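Local coordinates for sgbp-b (Bacteroides uniformis, PDB 7K44), which probably binds xyloglucan at the surface of a human gut commensal, as a surface glycan-binding protein of a xyloglucan utilization locus, at residues A[133-138]-A[205-210]; A[212-217]-A[259-264]; A[285-290]-A[375-380]; A[289-294]-A[330-335]. All coordinates share one frame; numbering follows the deposited sequence. Where two conformers were deposited one is given.

Interaction 1: residues A[133-138]-A[205-210]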
loop_
_atom_site.group_PDB
_atom_site.type_symbol
_atom_site.label_atom_id
_atom_site.label_comp_id
_atom_site.label_asym_id
_atom_site.label_seq_id
_atom_site.Cartn_x
_atom_site.Cartn_y
_atom_site.Cartn_z
ATOM N N SER A 133 4.209 0.652 0.310
ATOM C CA SER A 133 5.619 0.308 0.256
ATOM C C SER A 133 6.053 -0.101 1.653
ATOM O O SER A 133 5.524 0.405 2.649
ATOM C CB SER A 133 6.463 1.487 -0.227
ATOM O OG SER A 133 7.842 1.175 -0.133
ATOM N N MET A 134 7.011 -1.031 1.720
ATOM C CA MET A 134 7.597 -1.397 3.004
ATOM C C MET A 134 8.746 -0.487 3.380
ATOM O O MET A 134 9.314 -0.635 4.466
ATOM C CB MET A 134 8.072 -2.848 2.996
ATOM C CG MET A 134 6.957 -3.862 2.853
ATOM S SD MET A 134 5.918 -4.026 4.333
ATOM C CE MET A 134 6.873 -5.219 5.267
ATOM N N MET A 135 9.107 0.451 2.510
ATOM C CA MET A 135 10.187 1.397 2.802
ATOM C C MET A 135 9.847 2.761 2.217
ATOM O O MET A 135 10.571 3.298 1.377
ATOM C CB MET A 135 11.536 0.875 2.294
ATOM C CG MET A 135 12.693 1.602 2.931
ATOM S SD MET A 135 14.300 0.931 2.458
ATOM C CE MET A 135 14.340 -0.541 3.453
ATOM N N PRO A 136 8.751 3.373 2.668
ATOM C CA PRO A 136 8.366 4.676 2.107
ATOM C C PRO A 136 9.385 5.758 2.428
ATOM O O PRO A 136 9.950 5.823 3.527
ATOM C CB PRO A 136 7.020 4.981 2.781
ATOM C CG PRO A 136 6.579 3.688 3.362
ATOM C CD PRO A 136 7.817 2.938 3.720
ATOM N N ILE A 137 9.606 6.614 1.457
ATOM C CA ILE A 137 10.512 7.741 1.620
ATOM C C ILE A 137 9.835 8.845 2.431
ATOM O O ILE A 137 8.657 9.161 2.225
ATOM C CB ILE A 137 10.950 8.220 0.234
ATOM C CG1 ILE A 137 11.871 7.169 -0.391
ATOM C CG2 ILE A 137 11.699 9.537 0.322
ATOM C CD1 ILE A 137 12.101 7.398 -1.841
ATOM N N THR A 138 10.583 9.422 3.372
ATOM C CA THR A 138 10.042 10.454 4.254
ATOM C C THR A 138 9.459 11.607 3.447
ATOM O O THR A 138 10.077 12.092 2.493
ATOM C CB THR A 138 11.134 10.951 5.203
ATOM O OG1 THR A 138 11.490 9.899 6.106
ATOM C CG2 THR A 138 10.675 12.184 6.003
ATOM N N TYR A 205 10.133 -1.386 6.953
ATOM C CA TYR A 205 11.369 -0.613 6.887
ATOM C C TYR A 205 12.651 -1.438 7.041
ATOM O O TYR A 205 13.464 -1.174 7.937
ATOM C CB TYR A 205 11.345 0.561 7.857
ATOM C CG TYR A 205 11.811 1.827 7.182
ATOM C CD1 TYR A 205 10.943 2.576 6.392
ATOM C CD2 TYR A 205 13.128 2.241 7.290
ATOM C CE1 TYR A 205 11.385 3.733 5.752
ATOM C CE2 TYR A 205 13.576 3.394 6.651
ATOM C CZ TYR A 205 12.697 4.128 5.888
ATOM O OH TYR A 205 13.141 5.268 5.251
ATOM N N PRO A 206 12.872 -2.432 6.168
ATOM C CA PRO A 206 13.997 -3.385 6.311
ATOM C C PRO A 206 15.338 -2.810 5.867
ATOM O O PRO A 206 15.992 -3.259 4.905
ATOM C CB PRO A 206 13.543 -4.559 5.437
ATOM C CG PRO A 206 12.738 -3.918 4.360
ATOM C CD PRO A 206 12.009 -2.765 5.018
ATOM N N LEU A 207 15.796 -1.804 6.610
ATOM C CA LEU A 207 17.063 -1.153 6.271
ATOM C C LEU A 207 18.242 -2.114 6.321
ATOM O O LEU A 207 19.205 -1.956 5.561
ATOM C CB LEU A 207 17.333 0.005 7.228
ATOM C CG LEU A 207 16.483 1.252 7.040
ATOM C CD1 LEU A 207 16.881 2.306 8.060
ATOM C CD2 LEU A 207 16.656 1.771 5.617
ATOM N N GLU A 208 18.196 -3.096 7.223
ATOM C CA GLU A 208 19.280 -4.056 7.343
ATOM C C GLU A 208 19.434 -4.897 6.086
ATOM O O GLU A 208 20.498 -5.495 5.876
ATOM C CB GLU A 208 19.015 -4.951 8.554
ATOM C CG GLU A 208 19.133 -4.232 9.899
ATOM C CD GLU A 208 17.821 -3.622 10.380
ATOM O OE1 GLU A 208 16.858 -3.544 9.585
ATOM O OE2 GLU A 208 17.747 -3.223 11.566
ATOM N N ASN A 209 18.400 -4.953 5.245
ATOM C CA ASN A 209 18.394 -5.770 4.042
ATOM C C ASN A 209 18.768 -4.991 2.789
ATOM O O ASN A 209 18.740 -5.557 1.693
ATOM C CB ASN A 209 17.024 -6.422 3.858
ATOM C CG ASN A 209 16.694 -7.389 4.973
ATOM O OD1 ASN A 209 16.601 -6.992 6.142
ATOM N ND2 ASN A 209 16.515 -8.658 4.626
ATOM N N ILE A 210 19.149 -3.719 2.934
ATOM C CA ILE A 210 19.550 -2.892 1.801
ATOM C C ILE A 210 20.895 -3.365 1.266
ATOM O O ILE A 210 21.852 -3.559 2.032
ATOM C CB ILE A 210 19.618 -1.419 2.237
ATOM C CG1 ILE A 210 18.215 -0.847 2.420
ATOM C CG2 ILE A 210 20.403 -0.581 1.224
ATOM C CD1 ILE A 210 17.496 -0.554 1.097
#
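Pro136 O is buried without a hydrogen-bonding partner, lying in the plane of the Tyr205 ring at its edge, 3.4 Å from CE1. The contact is a domain junction: residues 133-138 form a loop between strands 127-131 and 141-147 of the IPT/TIG domain, an immunoglobulin-like beta-sandwich, and residues 205-210 lead from that domain into the xyloglucan-binding domain. Met135 stands over one face of the Tyr205 ring at about a right angle, its CG 3.9 Å from the ring centroid and close to the normal, a CH-pi contact. With Met135 CG anti to the backbone N (chi1 -163°), the chain rises from the ring, so that SD is still above the face but 5.0 Å from the centroid, a distant Met-aromatic contact. A bend at chi3 then turns CE onto Pro206, against its carbonyl group as well as its ring, with Leu207 CD2 and Ile210 CD1 around the thioether. Pro206 is the centre of an inverse gamma turn closed by Leu207 N to Tyr205 O. Ser133 OG accepts from Met135 N in an ST turn and also bonds to Glu288. One backbone bond joins the segments, Tyr205 N to Met134 O at 2.7 Å, with an N-H...O angle of 141°.

Interaction 2: residues A[212-217]-A[259-264]; sequences LNYDNI and GQLQNG. With CA (calcium ion), chain B.
The calcium-binding loop 212-217 meets strand 255-264 through the phenol of Tyr214, whose OH donates to Asn263 OD1 at 2.7 Å. The oxygen lies at the edge of the tyrosine ring and near its plane, whereas the hydroxyl stands above the plane of the amide carbonyl, 49° out of it; ring and amide planes are 62° apart. Leu261 CD1 packs against the same hydroxyl at 3.7 Å. Beside this bond Leu212 crosses Asn263 at about a right angle, and its CD2 comes to 3.4 Å from Asn263 CB. Asn263 ND2 is held by Leu358 O, which helps fix the amide with its oxygen turned to the phenol.

At the metal end the loop supplies Asn213 O and Asp215 OD2, each 2.4 Å from the calcium ion; Asp241, Lys243, Asp378 and a water complete the site. Asn213 CG lies between its backbone N and carbonyl carbon (chi1 68°), which folds the amide back over the turn. There OD1 accepts from Asp215 N, an Asx turn, and from Ile217 N, the two reaching it from opposite faces of its plane. Its ND2 donates to Asn216 OD1, so both ends of the amide are used.

Loop 212-217 lies beside strand 371-384, and strand 255-264 between strands 219-222 and 357-364. The contact therefore spans the two sheets of the glycan-binding domain, with Tyr245 of strand 243-248 against the Tyr214 ring.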
loop_
_atom_site.group_PDB
_atom_site.type_symbol
_atom_site.label_atom_id
_atom_site.label_comp_id
_atom_site.label_asym_id
_atom_site.label_seq_id
_atom_site.Cartn_x
_atom_site.Cartn_y
_atom_site.Cartn_z
ATOM N N LEU A 212 21.982 -1.758 -1.864
ATOM C CA LEU A 212 22.446 -0.623 -2.659
ATOM C C LEU A 212 21.526 0.551 -2.385
ATOM O O LEU A 212 20.320 0.470 -2.643
ATOM C CB LEU A 212 22.424 -0.957 -4.147
ATOM C CG LEU A 212 22.706 0.220 -5.090
ATOM C CD1 LEU A 212 24.135 0.766 -4.907
ATOM C CD2 LEU A 212 22.507 -0.167 -6.539
ATOM N N ASN A 213 22.089 1.648 -1.877
ATOM C CA ASN A 213 21.291 2.850 -1.667
ATOM C C ASN A 213 21.957 4.124 -2.155
ATOM O O ASN A 213 21.405 5.205 -1.939
ATOM C CB ASN A 213 20.821 3.002 -0.204
ATOM C CG ASN A 213 21.951 3.279 0.760
ATOM O OD1 ASN A 213 23.091 3.530 0.358
ATOM N ND2 ASN A 213 21.637 3.227 2.046
ATOM N N TYR A 214 23.119 4.033 -2.793
ATOM C CA TYR A 214 23.829 5.179 -3.356
ATOM C C TYR A 214 24.301 6.165 -2.305
ATOM O O TYR A 214 24.746 7.272 -2.655
ATOM C CB TYR A 214 23.009 5.892 -4.425
ATOM C CG TYR A 214 22.637 4.996 -5.586
ATOM C CD1 TYR A 214 23.623 4.398 -6.363
ATOM C CD2 TYR A 214 21.312 4.774 -5.912
ATOM C CE1 TYR A 214 23.296 3.585 -7.439
ATOM C CE2 TYR A 214 20.959 3.972 -6.986
ATOM C CZ TYR A 214 21.958 3.387 -7.749
ATOM O OH TYR A 214 21.661 2.601 -8.832
ATOM N N ASP A 215 24.198 5.796 -1.029
ATOM C CA ASP A 215 24.645 6.637 0.063
ATOM C C ASP A 215 25.758 5.854 0.763
ATOM O O ASP A 215 26.897 5.843 0.275
ATOM C CB ASP A 215 23.462 7.050 0.943
ATOM C CG ASP A 215 22.438 7.902 0.182
ATOM O OD1 ASP A 215 22.789 9.018 -0.247
ATOM O OD2 ASP A 215 21.283 7.459 0.000
ATOM N N ASN A 216 25.457 5.150 1.847
ATOM C CA ASN A 216 26.461 4.389 2.576
ATOM C C ASN A 216 26.589 2.934 2.125
ATOM O O ASN A 216 27.547 2.268 2.529
ATOM C CB ASN A 216 26.161 4.432 4.079
ATOM C CG ASN A 216 24.764 3.947 4.407
ATOM O OD1 ASN A 216 23.793 4.332 3.752
ATOM N ND2 ASN A 216 24.650 3.102 5.429
ATOM N N ILE A 217 25.671 2.420 1.303
ATOM C CA ILE A 217 25.656 1.009 0.912
ATOM C C ILE A 217 25.777 0.913 -0.602
ATOM O O ILE A 217 24.885 1.369 -1.334
ATOM C CB ILE A 217 24.384 0.278 1.377
ATOM C CG1 ILE A 217 24.109 0.508 2.861
ATOM C CG2 ILE A 217 24.503 -1.219 1.041
ATOM C CD1 ILE A 217 25.149 -0.044 3.766
ATOM N N GLY A 259 20.294 2.990 -21.897
ATOM C CA GLY A 259 20.476 3.410 -20.512
ATOM C C GLY A 259 20.887 2.238 -19.639
ATOM O O GLY A 259 20.401 1.119 -19.825
ATOM N N GLN A 260 21.785 2.493 -18.688
ATOM C CA GLN A 260 22.173 1.454 -17.742
ATOM C C GLN A 260 22.452 2.066 -16.382
ATOM O O GLN A 260 22.951 3.191 -16.280
ATOM C CB GLN A 260 23.448 0.710 -18.153
ATOM C CG GLN A 260 23.435 0.096 -19.544
ATOM C CD GLN A 260 23.843 1.089 -20.618
ATOM O OE1 GLN A 260 24.725 1.923 -20.411
ATOM N NE2 GLN A 260 23.191 1.015 -21.768
ATOM N N LEU A 261 22.162 1.300 -15.339
ATOM C CA LEU A 261 22.698 1.523 -14.003
ATOM C C LEU A 261 23.492 0.268 -13.679
ATOM O O LEU A 261 22.913 -0.795 -13.417
ATOM C CB LEU A 261 21.600 1.726 -12.966
ATOM C CG LEU A 261 20.694 2.933 -13.121
ATOM C CD1 LEU A 261 19.665 2.952 -11.976
ATOM C CD2 LEU A 261 21.512 4.212 -13.128
ATOM N N GLN A 262 24.820 0.353 -13.752
ATOM C CA GLN A 262 25.690 -0.770 -13.422
ATOM C C GLN A 262 26.303 -0.406 -12.084
ATOM O O GLN A 262 27.019 0.592 -11.980
ATOM C CB GLN A 262 26.764 -0.983 -14.491
ATOM C CG GLN A 262 26.193 -1.017 -15.906
ATOM C CD GLN A 262 25.554 -2.347 -16.285
ATOM O OE1 GLN A 262 24.491 -2.361 -16.887
ATOM N NE2 GLN A 262 26.196 -3.457 -15.939
ATOM N N ASN A 263 25.996 -1.184 -11.058
ATOM C CA ASN A 263 26.263 -0.802 -9.684
ATOM C C ASN A 263 27.009 -1.912 -8.968
ATOM O O ASN A 263 26.838 -3.095 -9.275
ATOM C CB ASN A 263 24.932 -0.618 -8.900
ATOM C CG ASN A 263 23.902 0.215 -9.650
ATOM O OD1 ASN A 263 23.963 1.447 -9.667
ATOM N ND2 ASN A 263 22.927 -0.463 -10.263
ATOM N N GLY A 264 27.817 -1.528 -7.980
ATOM C CA GLY A 264 28.321 -2.490 -7.026
ATOM C C GLY A 264 27.397 -2.553 -5.821
ATOM O O GLY A 264 27.110 -1.534 -5.186
HETATM CA CA CA B . 19.583 6.749 -1.480
HETATM O O HOH W 1 18.806 5.471 0.408
#

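Interaction 3: residues A[285-290]-A[375-380]. With CA (calcium ion), chain B.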
loop_
_atom_site.group_PDB
_atom_site.type_symbol
_atom_site.label_atom_id
_atom_site.label_comp_id
_atom_site.label_asym_id
_atom_site.label_seq_id
_atom_site.Cartn_x
_atom_site.Cartn_y
_atom_site.Cartn_z
ATOM N N LEU A 285 14.240 -9.343 -4.926
ATOM C CA LEU A 285 14.955 -8.077 -5.057
ATOM C C LEU A 285 13.914 -6.974 -5.159
ATOM O O LEU A 285 13.063 -6.994 -6.056
ATOM C CB LEU A 285 15.859 -8.065 -6.286
ATOM C CG LEU A 285 16.597 -6.732 -6.480
ATOM C CD1 LEU A 285 17.691 -6.616 -5.448
ATOM C CD2 LEU A 285 17.173 -6.655 -7.883
ATOM N N GLN A 286 13.966 -6.014 -4.236
ATOM C CA GLN A 286 12.901 -5.040 -4.086
ATOM C C GLN A 286 13.540 -3.661 -4.076
ATOM O O GLN A 286 14.637 -3.488 -3.535
ATOM C CB GLN A 286 12.173 -5.321 -2.771
ATOM C CG GLN A 286 11.009 -4.430 -2.445
ATOM C CD GLN A 286 10.348 -4.865 -1.151
ATOM O OE1 GLN A 286 10.695 -4.400 -0.062
ATOM N NE2 GLN A 286 9.391 -5.784 -1.264
ATOM N N PHE A 287 12.892 -2.700 -4.727
ATOM C CA PHE A 287 13.474 -1.364 -4.816
ATOM C C PHE A 287 12.390 -0.311 -4.975
ATOM O O PHE A 287 11.215 -0.606 -5.211
ATOM C CB PHE A 287 14.507 -1.284 -5.950
ATOM C CG PHE A 287 13.965 -1.665 -7.303
ATOM C CD1 PHE A 287 13.937 -2.996 -7.710
ATOM C CD2 PHE A 287 13.475 -0.688 -8.165
ATOM C CE1 PHE A 287 13.433 -3.345 -8.965
ATOM C CE2 PHE A 287 12.975 -1.025 -9.417
ATOM C CZ PHE A 287 12.939 -2.353 -9.812
ATOM N N GLU A 288 12.793 0.941 -4.816
ATOM C CA GLU A 288 11.878 2.056 -4.991
ATOM C C GLU A 288 12.146 2.696 -6.348
ATOM O O GLU A 288 13.303 2.812 -6.778
ATOM C CB GLU A 288 12.024 3.054 -3.838
ATOM C CG GLU A 288 10.672 3.503 -3.282
ATOM C CD GLU A 288 10.064 2.457 -2.358
ATOM O OE1 GLU A 288 8.882 2.574 -1.978
ATOM O OE2 GLU A 288 10.767 1.484 -2.026
ATOM N N CYS A 289 11.071 3.054 -7.045
ATOM C CA CYS A 289 11.160 3.609 -8.390
ATOM C C CYS A 289 10.156 4.737 -8.566
ATOM O O CYS A 289 8.991 4.617 -8.165
ATOM C CB CYS A 289 10.922 2.515 -9.442
ATOM S SG CYS A 289 11.075 3.084 -11.155
ATOM N N PHE A 290 10.611 5.843 -9.140
ATOM C CA PHE A 290 9.768 7.002 -9.416
ATOM C C PHE A 290 9.787 7.225 -10.923
ATOM O O PHE A 290 10.836 7.562 -11.489
ATOM C CB PHE A 290 10.307 8.225 -8.672
ATOM C CG PHE A 290 9.427 9.458 -8.771
ATOM C CD1 PHE A 290 9.354 10.192 -9.957
ATOM C CD2 PHE A 290 8.694 9.892 -7.673
ATOM C CE1 PHE A 290 8.550 11.337 -10.042
ATOM C CE2 PHE A 290 7.897 11.035 -7.756
ATOM C CZ PHE A 290 7.827 11.748 -8.945
ATOM N N MET A 375 13.160 8.590 -14.962
ATOM C CA MET A 375 12.861 7.636 -13.901
ATOM C C MET A 375 13.993 7.665 -12.889
ATOM O O MET A 375 15.137 7.981 -13.228
ATOM C CB MET A 375 12.722 6.219 -14.464
ATOM C CG MET A 375 11.751 6.095 -15.625
ATOM S SD MET A 375 11.957 4.522 -16.463
ATOM C CE MET A 375 11.810 3.463 -15.042
ATOM N N TYR A 376 13.674 7.303 -11.648
ATOM C CA TYR A 376 14.608 7.345 -10.531
ATOM C C TYR A 376 14.506 6.052 -9.737
ATOM O O TYR A 376 13.418 5.480 -9.588
ATOM C CB TYR A 376 14.301 8.537 -9.600
ATOM C CG TYR A 376 14.229 9.857 -10.330
ATOM C CD1 TYR A 376 13.071 10.255 -10.983
ATOM C CD2 TYR A 376 15.339 10.674 -10.398
ATOM C CE1 TYR A 376 13.020 11.457 -11.684
ATOM C CE2 TYR A 376 15.295 11.881 -11.080
ATOM C CZ TYR A 376 14.138 12.256 -11.726
ATOM O OH TYR A 376 14.123 13.458 -12.411
ATOM N N PHE A 377 15.643 5.621 -9.190
ATOM C CA PHE A 377 15.769 4.333 -8.518
ATOM C C PHE A 377 16.553 4.498 -7.222
ATOM O O PHE A 377 17.539 5.246 -7.173
ATOM C CB PHE A 377 16.562 3.354 -9.403
ATOM C CG PHE A 377 15.896 3.020 -10.700
ATOM C CD1 PHE A 377 16.091 3.805 -11.824
ATOM C CD2 PHE A 377 15.077 1.902 -10.794
ATOM C CE1 PHE A 377 15.470 3.477 -13.019
ATOM C CE2 PHE A 377 14.454 1.582 -11.985
ATOM C CZ PHE A 377 14.647 2.376 -13.091
ATOM N N ASP A 378 16.159 3.758 -6.184
ATOM C CA ASP A 378 16.869 3.804 -4.912
ATOM C C ASP A 378 16.496 2.589 -4.078
ATOM O O ASP A 378 15.518 1.879 -4.353
ATOM C CB ASP A 378 16.513 5.091 -4.147
ATOM C CG ASP A 378 17.592 5.540 -3.143
ATOM O OD1 ASP A 378 18.618 4.858 -2.894
ATOM O OD2 ASP A 378 17.371 6.640 -2.585
ATOM N N ASN A 379 17.287 2.372 -3.030
ATOM C CA ASN A 379 16.936 1.464 -1.933
ATOM C C ASN A 379 16.657 0.037 -2.407
ATOM O O ASN A 379 15.587 -0.515 -2.166
ATOM C CB ASN A 379 15.781 2.020 -1.099
ATOM C CG ASN A 379 16.229 3.124 -0.169
ATOM O OD1 ASN A 379 17.408 3.212 0.173
ATOM N ND2 ASN A 379 15.283 3.955 0.270
ATOM N N PHE A 380 17.651 -0.564 -3.065
ATOM C CA PHE A 380 17.550 -1.973 -3.427
ATOM C C PHE A 380 17.789 -2.824 -2.182
ATOM O O PHE A 380 18.782 -2.638 -1.470
ATOM C CB PHE A 380 18.565 -2.328 -4.514
ATOM C CG PHE A 380 18.340 -1.623 -5.821
ATOM C CD1 PHE A 380 18.815 -0.335 -6.024
ATOM C CD2 PHE A 380 17.670 -2.253 -6.851
ATOM C CE1 PHE A 380 18.621 0.324 -7.238
ATOM C CE2 PHE A 380 17.463 -1.607 -8.071
ATOM C CZ PHE A 380 17.932 -0.318 -8.261
HETATM CA CA CA B . 19.583 6.749 -1.480
HETATM O O HOH W 2 12.593 3.239 -0.419
HETATM O O HOH W 1 18.806 5.471 0.408
#
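Phe287 and Phe380 lie side by side and point the same way, their rings slid so far apart that they barely overlap, with planes 28° apart and centroids at 5.0 Å. What sits over the Phe380 face is Phe287 CB, which comes to 3.4 Å from CD2 near the rim. A chi1 of 57° places the Phe287 ring between its own backbone N and carbonyl carbon, where CE2 meets the edge of the Phe377 ring. Cys289 SG approaches that ring obliquely, 4.3 Å from its centroid, and also touches Met375 CE. These apolar groups belong to one face of an antiparallel sheet in the glycan-binding domain, formed here by strands 283-291 and 371-384. Glu288-Asp378 and Phe290-Tyr376 are hydrogen-bonded pairs, with Cys289-Phe377 a non-hydrogen-bonded pair between them. Phe290 and Tyr376 share the other face, running alongside each other with ring planes at 74° and CD1 atoms 3.9 Å apart. Asp378 is on that face as well and grips the calcium ion through both carboxylate oxygens, each at 2.5 Å. Glu288, besides Ser133, has Arg381 as a salt-bridge partner. A water accepts from Asn379 ND2 and bonds weakly to Glu288 OE2; ND2 also bonds to Asp241 OD2. Asn379 OD1 takes a hydrogen bond from the metal-bound water at 2.7 Å.

Interaction 4: residues A[289-294]-A[330-335]; sequences CFVAVE and QWMQCS
Aromatic contact makes up one face of this strand pair, where Phe290 turns its edge to the face of Trp331, ring planes at 67° and the centroid of the indole's five-membered ring 5.0 Å from that of the phenyl. Phe290 CB sits over the six-membered ring, 3.7 Å from its centroid, while CD2 reaches the pyrrole part; both halves of the indole are thus met from the same residue. The backbone N of Gln330 lies over a face of the Phe290 ring. Backbone bonding is antiparallel: Cys289 and Met332 form a hydrogen-bonded pair, Cys289 N to Met332 O at 2.9 Å and Met332 N to Cys289 O at 2.8 Å. Next along, a water accepts from Val291 N and donates to Gln330 O, bridging the strands. Sulfur and aliphatic groups pack on the opposite face from Phe290 and Trp331: Cys334 SG is 3.8 Å from Cys289 CB, and Met332, bent at chi3 (-81°), brings CE to 3.9 Å from Val291 CG2. Trp331 NE1 bonds to Phe239 O, which helps fix the indole's tilt. At this end of the strand pair both faces are packed by apolar and sulfur groups, while the polar links across are backbone bonds and a water.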
loop_
_atom_site.group_PDB
_atom_site.type_symbol
_atom_site.label_atom_id
_atom_site.label_comp_id
_atom_site.label_asym_id
_atom_site.label_seq_id
_atom_site.Cartn_x
_atom_site.Cartn_y
_atom_site.Cartn_z
ATOM N N CYS A 289 11.071 3.054 -7.045
ATOM C CA CYS A 289 11.160 3.609 -8.390
ATOM C C CYS A 289 10.156 4.737 -8.566
ATOM O O CYS A 289 8.991 4.617 -8.165
ATOM C CB CYS A 289 10.922 2.515 -9.442
ATOM S SG CYS A 289 11.075 3.084 -11.155
ATOM N N PHE A 290 10.611 5.843 -9.140
ATOM C CA PHE A 290 9.768 7.002 -9.416
ATOM C C PHE A 290 9.787 7.225 -10.923
ATOM O O PHE A 290 10.836 7.562 -11.489
ATOM C CB PHE A 290 10.307 8.225 -8.672
ATOM C CG PHE A 290 9.427 9.458 -8.771
ATOM C CD1 PHE A 290 9.354 10.192 -9.957
ATOM C CD2 PHE A 290 8.694 9.892 -7.673
ATOM C CE1 PHE A 290 8.550 11.337 -10.042
ATOM C CE2 PHE A 290 7.897 11.035 -7.756
ATOM C CZ PHE A 290 7.827 11.748 -8.945
ATOM N N VAL A 291 8.646 7.023 -11.573
ATOM C CA VAL A 291 8.506 7.266 -13.006
ATOM C C VAL A 291 7.904 8.652 -13.166
ATOM O O VAL A 291 6.732 8.866 -12.842
ATOM C CB VAL A 291 7.650 6.191 -13.687
ATOM C CG1 VAL A 291 7.428 6.536 -15.167
ATOM C CG2 VAL A 291 8.300 4.825 -13.546
ATOM N N ALA A 292 8.706 9.607 -13.643
ATOM C CA ALA A 292 8.217 10.978 -13.738
ATOM C C ALA A 292 7.413 11.218 -15.007
ATOM O O ALA A 292 6.567 12.118 -15.035
ATOM C CB ALA A 292 9.385 11.959 -13.679
ATOM N N VAL A 293 7.665 10.447 -16.059
ATOM C CA VAL A 293 7.029 10.660 -17.352
ATOM C C VAL A 293 6.523 9.317 -17.855
ATOM O O VAL A 293 7.300 8.367 -17.990
ATOM C CB VAL A 293 7.993 11.299 -18.369
ATOM C CG1 VAL A 293 7.332 11.393 -19.732
ATOM C CG2 VAL A 293 8.429 12.682 -17.895
ATOM N N GLU A 294 5.223 9.236 -18.122
ATOM C CA GLU A 294 4.650 8.020 -18.672
ATOM C C GLU A 294 5.212 7.764 -20.065
ATOM O O GLU A 294 5.453 8.697 -20.835
ATOM C CB GLU A 294 3.132 8.171 -18.745
ATOM C CG GLU A 294 2.393 6.907 -19.126
ATOM C CD GLU A 294 0.890 7.091 -19.055
ATOM O OE1 GLU A 294 0.443 8.252 -18.939
ATOM O OE2 GLU A 294 0.160 6.079 -19.109
ATOM N N GLN A 330 4.854 9.266 -8.513
ATOM C CA GLN A 330 4.874 8.836 -7.118
ATOM C C GLN A 330 5.897 7.719 -6.969
ATOM O O GLN A 330 6.004 6.876 -7.862
ATOM C CB GLN A 330 3.480 8.312 -6.725
ATOM C CG GLN A 330 3.440 7.206 -5.666
ATOM C CD GLN A 330 3.306 7.750 -4.250
ATOM O OE1 GLN A 330 2.546 8.688 -4.004
ATOM N NE2 GLN A 330 4.054 7.171 -3.316
ATOM N N TRP A 331 6.601 7.687 -5.842
ATOM C CA TRP A 331 7.500 6.571 -5.576
ATOM C C TRP A 331 6.701 5.277 -5.427
ATOM O O TRP A 331 5.705 5.232 -4.696
ATOM C CB TRP A 331 8.285 6.838 -4.297
ATOM C CG TRP A 331 9.438 7.768 -4.476
ATOM C CD1 TRP A 331 9.490 9.085 -4.132
ATOM C CD2 TRP A 331 10.727 7.447 -5.036
ATOM N NE1 TRP A 331 10.728 9.607 -4.445
ATOM C CE2 TRP A 331 11.507 8.624 -5.001
ATOM C CE3 TRP A 331 11.296 6.276 -5.565
ATOM C CZ2 TRP A 331 12.842 8.667 -5.458
ATOM C CZ3 TRP A 331 12.614 6.320 -6.035
ATOM C CH2 TRP A 331 13.372 7.509 -5.987
ATOM N N MET A 332 7.140 4.229 -6.115
ATOM C CA MET A 332 6.551 2.899 -6.042
ATOM C C MET A 332 7.550 1.908 -5.464
ATOM O O MET A 332 8.763 2.030 -5.662
ATOM C CB MET A 332 6.292 2.344 -7.445
ATOM C CG MET A 332 5.509 3.195 -8.398
ATOM S SD MET A 332 5.323 2.225 -9.909
ATOM C CE MET A 332 6.898 2.482 -10.741
ATOM N N GLN A 333 7.035 0.861 -4.827
ATOM C CA GLN A 333 7.841 -0.302 -4.502
ATOM C C GLN A 333 7.681 -1.343 -5.597
ATOM O O GLN A 333 6.562 -1.702 -5.973
ATOM C CB GLN A 333 7.406 -0.899 -3.169
ATOM C CG GLN A 333 8.047 -2.238 -2.884
ATOM C CD GLN A 333 7.651 -2.782 -1.537
ATOM O OE1 GLN A 333 8.155 -2.352 -0.502
ATOM N NE2 GLN A 333 6.740 -3.747 -1.542
ATOM N N CYS A 334 8.807 -1.844 -6.088
ATOM C CA CYS A 334 8.857 -2.814 -7.173
ATOM C C CYS A 334 9.613 -4.035 -6.673
ATOM O O CYS A 334 10.718 -3.899 -6.144
ATOM C CB CYS A 334 9.636 -2.218 -8.341
ATOM S SG CYS A 334 8.866 -0.708 -9.059
ATOM N N SER A 335 9.043 -5.225 -6.859
ATOM C CA SER A 335 9.678 -6.467 -6.433
ATOM C C SER A 335 9.851 -7.413 -7.616
ATOM O O SER A 335 8.956 -7.539 -8.461
ATOM C CB SER A 335 8.882 -7.183 -5.328
ATOM O OG SER A 335 8.694 -6.358 -4.186
HETATM O O HOH W 3 6.385 5.925 -10.313
#

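In the fold
Interactions 3 and 4 share Cys289 and Phe290 and lie on either side of strand 283-291, their centres 8 Å apart; Phe287 O to Cys334 N at 2.8 Å continues the pairing between them. Interaction 2 meets interaction 3 at the calcium ion, which both bind together with one water, and Leu212 O to Phe380 N at 2.9 Å joins their backbones. Interaction 1 reaches this sheet from the IPT/TIG side: Met134 N lies 2.8 Å from Gln333 OE1 of interaction 4, Ile137 packs on Trp331, and the Ser133-Glu288 bond ties it to interaction 3. Interactions 2 and 4 do not touch, their nearest atoms being about 8 Å apart.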